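Local coordinates for protein beta-galactosidase (Geobacillus stearothermophilus, PDB 4OIF) that probably hydrolyses terminal non-reducing beta-D-galactose residues from beta-D-galactosides as a zinc-containing, homotrimeric family 42 glycoside hydrolase, at residues 72-77 against 82-87; 76-81 against 147-152. All blocks are in the same frame, centred on the assembly; numbering follows the deposited sequence. Where two conformers were deposited one is given.

Interaction 1 (72-77 against 82-87); sequences KVFDDI and GRVILA
Ile-77 and Gly-82 flank the turn that reverses the chain, their CA atoms 5.1 Å apart, and from there the strand climbs back along the helix. The axes of the short segments, helix 72-77 and strand 83-87, approach to 8.3 Å at 145° between their directions. At the turn, the backbone N of Gly-82 donates to the carbonyl O of Ile-77 over 2.9 Å, tilted 30° from the carbonyl plane; this is the longer-range bond of the Schellman motif that ends the helix.

Away from the turn the contact is apolar, and Phe-74 is its hub. Val-84 CG2 sits over one face of the ring, off centre, making a CH-pi contact 4.2 Å from the Phe-74 centroid, while Val-84 CG1 reaches Phe-74 CZ at 3.7 Å. Leu-86 instead comes to the ring's edge, its CD2 near the ring plane and 3.7 Å from Phe-74 CZ. With CG1 of Ile-77 beside its own backbone N (chi1 -76°) and the chain extended beyond it, CD1 meets Val-84 CG2 at 4.0 Å; the other branch, CG2, rests on the Gly-82 and Arg-83 backbone. Beyond the two segments, Tyr-144 stacks on the Phe-74 ring.

One backbone bond thus closes the turn, and burial of apolar groups in close van der Waals contact joins this barrel helix to the strand that follows it.

Interaction 2 (76-81 against 147-152); sequences DIYRIG and HPALLM
Tyr-78, in the last turn of helix 68-79, makes this contact against the bend formed by His-147, Pro-148 and Ala-149. The C-terminal end of that helix is thereby joined to the turn leading into strand 150-154 of the TIM barrel, away from the active site.

The ring carbon CG of Tyr-78 is anti to the backbone N (chi1 -173°), carrying the ring out across the bend. Pro-148 lies over one face, in a close CH-pi contact: its CG is 3.6 Å from the centroid of the Tyr-78 ring and 3.4 Å from Tyr-78 CZ. His-147 points its edge toward the tyrosine face in an offset T-shaped pair, with centroids 5.7 Å apart and planes at 81°; its CE1 makes the touch, 3.9 Å from Tyr-78 CB, which lies near the imidazole plane. Ala-149 CB also meets Tyr-78 CB, at 3.9 Å. The helix ends at Arg-79; Ile-80 is the first residue off it, and Gly-81, with positive phi, is the C-prime residue of the Schellman motif, its N bonded to Tyr-78 O.

The receiving surface is itself braced. Residues 147-150 form a type I turn, and Ala-149 N donates to His-147 ND1 over 3.0 Å at 161°, close to the imidazole plane. NE2 of the same ring is hydrogen-bonded to Asp-75 OD1. With ND1 accepting, NE2 probably carries a proton, so the imidazole is pinned at both nitrogens. No hydrogen bond crosses between the segments, and Tyr-78 meets this fixed turn through ring and aliphatic contacts.

Overall arrangement
Interactions 1 and 2 share Asp-76 and Ile-77, and their centres lie only about 5 Å apart. Both start from helix 68-79, which links the parallel strands 47-50 and 83-87 as the helix of a beta-alpha-beta crossover in the TIM-barrel domain. Interaction 1 packs that helix on its own following strand; interaction 2 extends its reach to the entrance of the next strand, 150-154. The two strands are directly joined by probable backbone hydrogen bonds, Val-84 N to Ala-149 O at 2.7 Å and Val-84 O to Leu-151 N at 2.8 Å. Both contacts lie away from the predicted catalytic glutamates, Glu-158 and Glu-322, and from the zinc site.

Interaction 1 (72-77 against 82-87)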
ATOM      1  N   LYS A  72      32.224  37.208   5.722  1.00 10.76           N
ATOM      2  CA  LYS A  72      31.379  38.345   6.017  1.00  9.51           C
ATOM      3  C   LYS A  72      30.244  37.934   6.941  1.00 13.56           C
ATOM      4  O   LYS A  72      29.866  38.704   7.816  1.00 10.42           O
ATOM      5  CB  LYS A  72      30.839  38.993   4.743  1.00  6.05           C
ATOM      6  CG  LYS A  72      29.787  40.053   5.035  1.00 21.44           C
ATOM      7  CD  LYS A  72      29.900  41.276   4.138  1.00 23.61           C
ATOM      8  CE  LYS A  72      28.840  42.313   4.504  1.00 24.21           C
ATOM      9  NZ  LYS A  72      27.456  41.763   4.369  1.00 24.82           N
ATOM     10  N   VAL A  73      29.715  36.725   6.773  1.00 12.18           N
ATOM     11  CA  VAL A  73      28.695  36.236   7.705  1.00  6.69           C
ATOM     12  C   VAL A  73      29.227  36.159   9.152  1.00  8.65           C
ATOM     13  O   VAL A  73      28.556  36.624  10.080  1.00  9.90           O
ATOM     14  CB  VAL A  73      28.139  34.853   7.263  1.00  9.35           C
ATOM     15  CG1 VAL A  73      27.429  34.130   8.417  1.00  2.64           C
ATOM     16  CG2 VAL A  73      27.211  35.020   6.061  1.00  4.61           C
ATOM     17  N   PHE A  74      30.424  35.593   9.339  1.00  8.22           N
ATOM     18  CA  PHE A  74      31.017  35.452  10.679  1.00 10.71           C
ATOM     19  C   PHE A  74      31.210  36.803  11.321  1.00  8.41           C
ATOM     20  O   PHE A  74      30.839  37.022  12.495  1.00  6.54           O
ATOM     21  CB  PHE A  74      32.366  34.736  10.631  1.00  9.57           C
ATOM     22  CG  PHE A  74      32.283  33.252  10.879  1.00 16.18           C
ATOM     23  CD1 PHE A  74      31.962  32.377   9.848  1.00  9.31           C
ATOM     24  CD2 PHE A  74      32.549  32.732  12.137  1.00  8.43           C
ATOM     25  CE1 PHE A  74      31.891  31.015  10.067  1.00  8.06           C
ATOM     26  CE2 PHE A  74      32.479  31.370  12.362  1.00 11.91           C
ATOM     27  CZ  PHE A  74      32.151  30.507  11.319  1.00  5.85           C
ATOM     28  N   ASP A  75      31.777  37.719  10.536  1.00 11.46           N
ATOM     29  CA  ASP A  75      32.015  39.062  11.046  1.00 10.16           C
ATOM     30  C   ASP A  75      30.703  39.758  11.403  1.00  8.95           C
ATOM     31  O   ASP A  75      30.591  40.332  12.471  1.00  9.94           O
ATOM     32  CB  ASP A  75      32.818  39.894  10.049  1.00  3.57           C
ATOM     33  CG  ASP A  75      34.294  39.520  10.045  1.00 21.56           C
ATOM     34  OD1 ASP A  75      34.714  38.763  10.953  1.00  9.93           O
ATOM     35  OD2 ASP A  75      35.033  39.980   9.142  1.00 19.33           O
ATOM     36  N   ASP A  76      29.716  39.677  10.517  1.00  9.11           N
ATOM     37  CA  ASP A  76      28.430  40.353  10.697  1.00 12.58           C
ATOM     38  C   ASP A  76      27.662  39.840  11.904  1.00 14.45           C
ATOM     39  O   ASP A  76      27.059  40.614  12.649  1.00 11.35           O
ATOM     40  CB  ASP A  76      27.547  40.190   9.452  1.00  8.43           C
ATOM     41  CG  ASP A  76      27.972  41.082   8.322  1.00  9.14           C
ATOM     42  OD1 ASP A  76      28.797  41.976   8.565  1.00 11.66           O
ATOM     43  OD2 ASP A  76      27.468  40.914   7.196  1.00 11.03           O
ATOM     44  N   ILE A  77      27.646  38.526  12.077  1.00 12.53           N
ATOM     45  CA  ILE A  77      26.913  37.956  13.188  1.00  9.16           C
ATOM     46  C   ILE A  77      27.626  38.349  14.462  1.00 13.45           C
ATOM     47  O   ILE A  77      26.971  38.706  15.452  1.00 15.73           O
ATOM     48  CB  ILE A  77      26.786  36.438  13.051  1.00  8.44           C
ATOM     49  CG1 ILE A  77      25.724  36.122  12.001  1.00  8.94           C
ATOM     50  CG2 ILE A  77      26.447  35.774  14.392  1.00  7.96           C
ATOM     51  CD1 ILE A  77      25.714  34.688  11.598  1.00 21.18           C
ATOM     52  N   GLY A  82      26.333  38.148  18.184  1.00  7.53           N
ATOM     53  CA  GLY A  82      25.914  36.770  18.020  1.00  9.87           C
ATOM     54  C   GLY A  82      27.022  35.730  17.988  1.00 12.77           C
ATOM     55  O   GLY A  82      28.202  36.067  17.997  1.00 13.37           O
ATOM     56  N   ARG A  83      26.642  34.454  17.959  1.00 13.88           N
ATOM     57  CA  ARG A  83      27.618  33.381  17.815  1.00 11.47           C
ATOM     58  C   ARG A  83      27.266  32.487  16.626  1.00 10.35           C
ATOM     59  O   ARG A  83      26.115  32.434  16.168  1.00 10.59           O
ATOM     60  CB  ARG A  83      27.723  32.536  19.096  1.00 14.50           C
ATOM     61  CG  ARG A  83      27.924  33.314  20.411  1.00 11.69           C
ATOM     62  CD  ARG A  83      29.225  34.101  20.485  1.00 10.07           C
ATOM     63  NE  ARG A  83      30.371  33.215  20.579  1.00 29.92           N
ATOM     64  CZ  ARG A  83      30.892  32.781  21.724  1.00 41.76           C
ATOM     65  NH1 ARG A  83      30.362  33.166  22.881  1.00 21.25           N
ATOM     66  NH2 ARG A  83      31.941  31.962  21.708  1.00 26.58           N
ATOM     67  N   VAL A  84      28.275  31.787  16.123  1.00  9.89           N
ATOM     68  CA  VAL A  84      28.073  30.851  15.033  1.00 13.67           C
ATOM     69  C   VAL A  84      28.341  29.411  15.463  1.00  9.04           C
ATOM     70  O   VAL A  84      29.397  29.108  16.018  1.00 11.28           O
ATOM     71  CB  VAL A  84      28.974  31.174  13.834  1.00 12.16           C
ATOM     72  CG1 VAL A  84      28.771  30.120  12.731  1.00  8.30           C
ATOM     73  CG2 VAL A  84      28.704  32.591  13.329  1.00  2.84           C
ATOM     74  N   ILE A  85      27.357  28.543  15.239  1.00 13.38           N
ATOM     75  CA  ILE A  85      27.567  27.101  15.202  1.00 10.44           C
ATOM     76  C   ILE A  85      27.936  26.749  13.764  1.00 10.84           C
ATOM     77  O   ILE A  85      27.086  26.803  12.872  1.00  9.72           O
ATOM     78  CB  ILE A  85      26.314  26.311  15.640  1.00  9.55           C
ATOM     79  CG1 ILE A  85      25.976  26.610  17.099  1.00 15.37           C
ATOM     80  CG2 ILE A  85      26.516  24.805  15.454  1.00  7.41           C
ATOM     81  CD1 ILE A  85      24.633  26.054  17.526  1.00  8.71           C
ATOM     82  N   LEU A  86      29.203  26.426  13.525  1.00 12.04           N
ATOM     83  CA  LEU A  86      29.648  26.147  12.169  1.00  7.83           C
ATOM     84  C   LEU A  86      29.450  24.675  11.862  1.00  7.97           C
ATOM     85  O   LEU A  86      29.901  23.805  12.604  1.00 10.50           O
ATOM     86  CB  LEU A  86      31.113  26.540  11.973  1.00  6.91           C
ATOM     87  CG  LEU A  86      31.650  26.440  10.541  1.00  7.18           C
ATOM     88  CD1 LEU A  86      30.741  27.158   9.572  1.00  3.43           C
ATOM     89  CD2 LEU A  86      33.052  27.002  10.445  1.00  4.00           C
ATOM     90  N   ALA A  87      28.755  24.405  10.771  1.00  4.30           N
ATOM     91  CA  ALA A  87      28.523  23.039  10.357  1.00  5.87           C
ATOM     92  C   ALA A  87      29.503  22.628   9.278  1.00  8.31           C
ATOM     93  O   ALA A  87      29.922  23.459   8.464  1.00  8.78           O
ATOM     94  CB  ALA A  87      27.098  22.868   9.855  1.00  8.82           C
TER

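Interaction 2 (76-81 against 147-152)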
ATOM      1  N   ASP A  76      29.716  39.677  10.517  1.00  9.11           N
ATOM      2  CA  ASP A  76      28.430  40.353  10.697  1.00 12.58           C
ATOM      3  C   ASP A  76      27.662  39.840  11.904  1.00 14.45           C
ATOM      4  O   ASP A  76      27.059  40.614  12.649  1.00 11.35           O
ATOM      5  CB  ASP A  76      27.547  40.190   9.452  1.00  8.43           C
ATOM      6  CG  ASP A  76      27.972  41.082   8.322  1.00  9.14           C
ATOM      7  OD1 ASP A  76      28.797  41.976   8.565  1.00 11.66           O
ATOM      8  OD2 ASP A  76      27.468  40.914   7.196  1.00 11.03           O
ATOM      9  N   ILE A  77      27.646  38.526  12.077  1.00 12.53           N
ATOM     10  CA  ILE A  77      26.913  37.956  13.188  1.00  9.16           C
ATOM     11  C   ILE A  77      27.626  38.349  14.462  1.00 13.45           C
ATOM     12  O   ILE A  77      26.971  38.706  15.452  1.00 15.73           O
ATOM     13  CB  ILE A  77      26.786  36.438  13.051  1.00  8.44           C
ATOM     14  CG1 ILE A  77      25.724  36.122  12.001  1.00  8.94           C
ATOM     15  CG2 ILE A  77      26.447  35.774  14.392  1.00  7.96           C
ATOM     16  CD1 ILE A  77      25.714  34.688  11.598  1.00 21.18           C
ATOM     17  N   TYR A  78      28.960  38.318  14.426  1.00  7.59           N
ATOM     18  CA  TYR A  78      29.740  38.743  15.586  1.00 10.11           C
ATOM     19  C   TYR A  78      29.436  40.212  15.957  1.00 11.60           C
ATOM     20  O   TYR A  78      29.280  40.559  17.128  1.00 11.80           O
ATOM     21  CB  TYR A  78      31.239  38.544  15.313  1.00 10.22           C
ATOM     22  CG  TYR A  78      32.146  38.787  16.507  1.00 14.81           C
ATOM     23  CD1 TYR A  78      31.929  38.130  17.715  1.00 13.92           C
ATOM     24  CD2 TYR A  78      33.233  39.650  16.422  1.00 12.73           C
ATOM     25  CE1 TYR A  78      32.753  38.343  18.802  1.00  8.80           C
ATOM     26  CE2 TYR A  78      34.067  39.866  17.510  1.00 13.28           C
ATOM     27  CZ  TYR A  78      33.813  39.211  18.695  1.00 11.16           C
ATOM     28  OH  TYR A  78      34.623  39.406  19.786  1.00 19.19           O
ATOM     29  N   ARG A  79      29.312  41.056  14.941  1.00 11.59           N
ATOM     30  CA  ARG A  79      29.098  42.489  15.123  0.57 12.44           C
ATOM     31  C   ARG A  79      27.848  42.782  15.946  1.00 13.13           C
ATOM     32  O   ARG A  79      27.859  43.646  16.815  1.00 14.99           O
ATOM     33  CB  ARG A  79      29.005  43.179  13.758  0.57  9.73           C
ATOM     34  CG  ARG A  79      29.107  44.690  13.797  0.57  9.71           C
ATOM     35  CD  ARG A  79      29.177  45.284  12.382  0.57 10.37           C
ATOM     36  NE  ARG A  79      27.854  45.554  11.831  0.57 10.81           N
ATOM     37  CZ  ARG A  79      27.351  44.968  10.756  0.57  7.06           C
ATOM     38  NH1 ARG A  79      28.062  44.085  10.085  0.57  8.14           N
ATOM     39  NH2 ARG A  79      26.135  45.279  10.347  0.57 16.79           N
ATOM     40  N   ILE A  80      26.769  42.061  15.662  1.00 14.01           N
ATOM     41  CA  ILE A  80      25.515  42.262  16.386  1.00 10.98           C
ATOM     42  C   ILE A  80      25.450  41.432  17.669  1.00 10.82           C
ATOM     43  O   ILE A  80      24.381  41.257  18.247  1.00 16.76           O
ATOM     44  CB  ILE A  80      24.288  41.919  15.515  1.00 16.45           C
ATOM     45  CG1 ILE A  80      24.285  40.433  15.152  1.00 13.76           C
ATOM     46  CG2 ILE A  80      24.265  42.778  14.256  1.00  7.60           C
ATOM     47  CD1 ILE A  80      23.061  40.001  14.412  1.00  4.68           C
ATOM     48  N   GLY A  81      26.587  40.906  18.107  1.00  9.76           N
ATOM     49  CA  GLY A  81      26.653  40.230  19.390  1.00  3.07           C
ATOM     50  C   GLY A  81      26.262  38.766  19.360  1.00  6.63           C
ATOM     51  O   GLY A  81      25.907  38.205  20.389  1.00  8.49           O
ATOM     52  N   HIS A 147      38.129  32.323  15.155  1.00 11.82           N
ATOM     53  CA  HIS A 147      37.199  33.443  15.108  1.00 11.96           C
ATOM     54  C   HIS A 147      36.381  33.461  16.397  1.00 12.40           C
ATOM     55  O   HIS A 147      35.875  32.425  16.827  1.00 15.56           O
ATOM     56  CB  HIS A 147      36.280  33.352  13.897  1.00  8.72           C
ATOM     57  CG  HIS A 147      35.553  34.625  13.593  1.00 20.12           C
ATOM     58  ND1 HIS A 147      34.538  35.110  14.390  1.00 13.16           N
ATOM     59  CD2 HIS A 147      35.686  35.504  12.570  1.00  8.72           C
ATOM     60  CE1 HIS A 147      34.088  36.242  13.879  1.00 10.86           C
ATOM     61  NE2 HIS A 147      34.762  36.501  12.772  1.00  6.56           N
ATOM     62  N   PRO A 148      36.248  34.643  17.019  1.00 14.74           N
ATOM     63  CA  PRO A 148      35.538  34.778  18.301  1.00 10.35           C
ATOM     64  C   PRO A 148      34.055  34.352  18.260  1.00 11.79           C
ATOM     65  O   PRO A 148      33.539  33.898  19.279  1.00 11.93           O
ATOM     66  CB  PRO A 148      35.672  36.268  18.619  1.00  5.82           C
ATOM     67  CG  PRO A 148      35.969  36.922  17.306  1.00 16.07           C
ATOM     68  CD  PRO A 148      36.768  35.932  16.533  1.00 10.92           C
ATOM     69  N   ALA A 149      33.390  34.477  17.116  1.00  9.26           N
ATOM     70  CA  ALA A 149      31.994  34.048  17.005  1.00  7.18           C
ATOM     71  C   ALA A 149      31.818  32.531  16.991  1.00  9.23           C
ATOM     72  O   ALA A 149      30.711  32.038  17.202  1.00 10.27           O
ATOM     73  CB  ALA A 149      31.351  34.639  15.765  1.00  4.73           C
ATOM     74  N   LEU A 150      32.891  31.789  16.751  1.00  9.45           N
ATOM     75  CA  LEU A 150      32.770  30.333  16.650  1.00 10.92           C
ATOM     76  C   LEU A 150      32.417  29.718  17.989  1.00  7.87           C
ATOM     77  O   LEU A 150      33.094  29.957  18.980  1.00 13.27           O
ATOM     78  CB  LEU A 150      34.055  29.698  16.113  1.00  7.93           C
ATOM     79  CG  LEU A 150      33.929  28.179  15.944  1.00 10.07           C
ATOM     80  CD1 LEU A 150      32.753  27.866  15.048  1.00  9.49           C
ATOM     81  CD2 LEU A 150      35.211  27.546  15.397  1.00  9.85           C
ATOM     82  N   LEU A 151      31.360  28.918  18.015  1.00 11.14           N
ATOM     83  CA  LEU A 151      30.893  28.346  19.273  1.00 15.91           C
ATOM     84  C   LEU A 151      31.033  26.835  19.354  1.00  8.89           C
ATOM     85  O   LEU A 151      31.471  26.284  20.362  1.00 12.45           O
ATOM     86  CB  LEU A 151      29.429  28.702  19.514  1.00  9.76           C
ATOM     87  CG  LEU A 151      28.968  28.324  20.920  1.00  8.72           C
ATOM     88  CD1 LEU A 151      29.602  29.268  21.935  1.00 12.11           C
ATOM     89  CD2 LEU A 151      27.449  28.326  21.044  1.00 11.22           C
ATOM     90  N   MET A 152      30.646  26.172  18.279  1.00 11.51           N
ATOM     91  CA  MET A 152      30.527  24.723  18.278  0.81 10.35           C
ATOM     92  C   MET A 152      30.539  24.200  16.841  1.00  9.52           C
ATOM     93  O   MET A 152      30.188  24.921  15.905  1.00 12.76           O
ATOM     94  CB  MET A 152      29.243  24.318  19.015  0.81 11.19           C
ATOM     95  CG  MET A 152      28.994  22.825  19.212  0.81 10.88           C
ATOM     96  SD  MET A 152      27.519  22.551  20.252  0.81  9.61           S
ATOM     97  CE  MET A 152      26.327  23.607  19.439  0.81  7.56           C
TER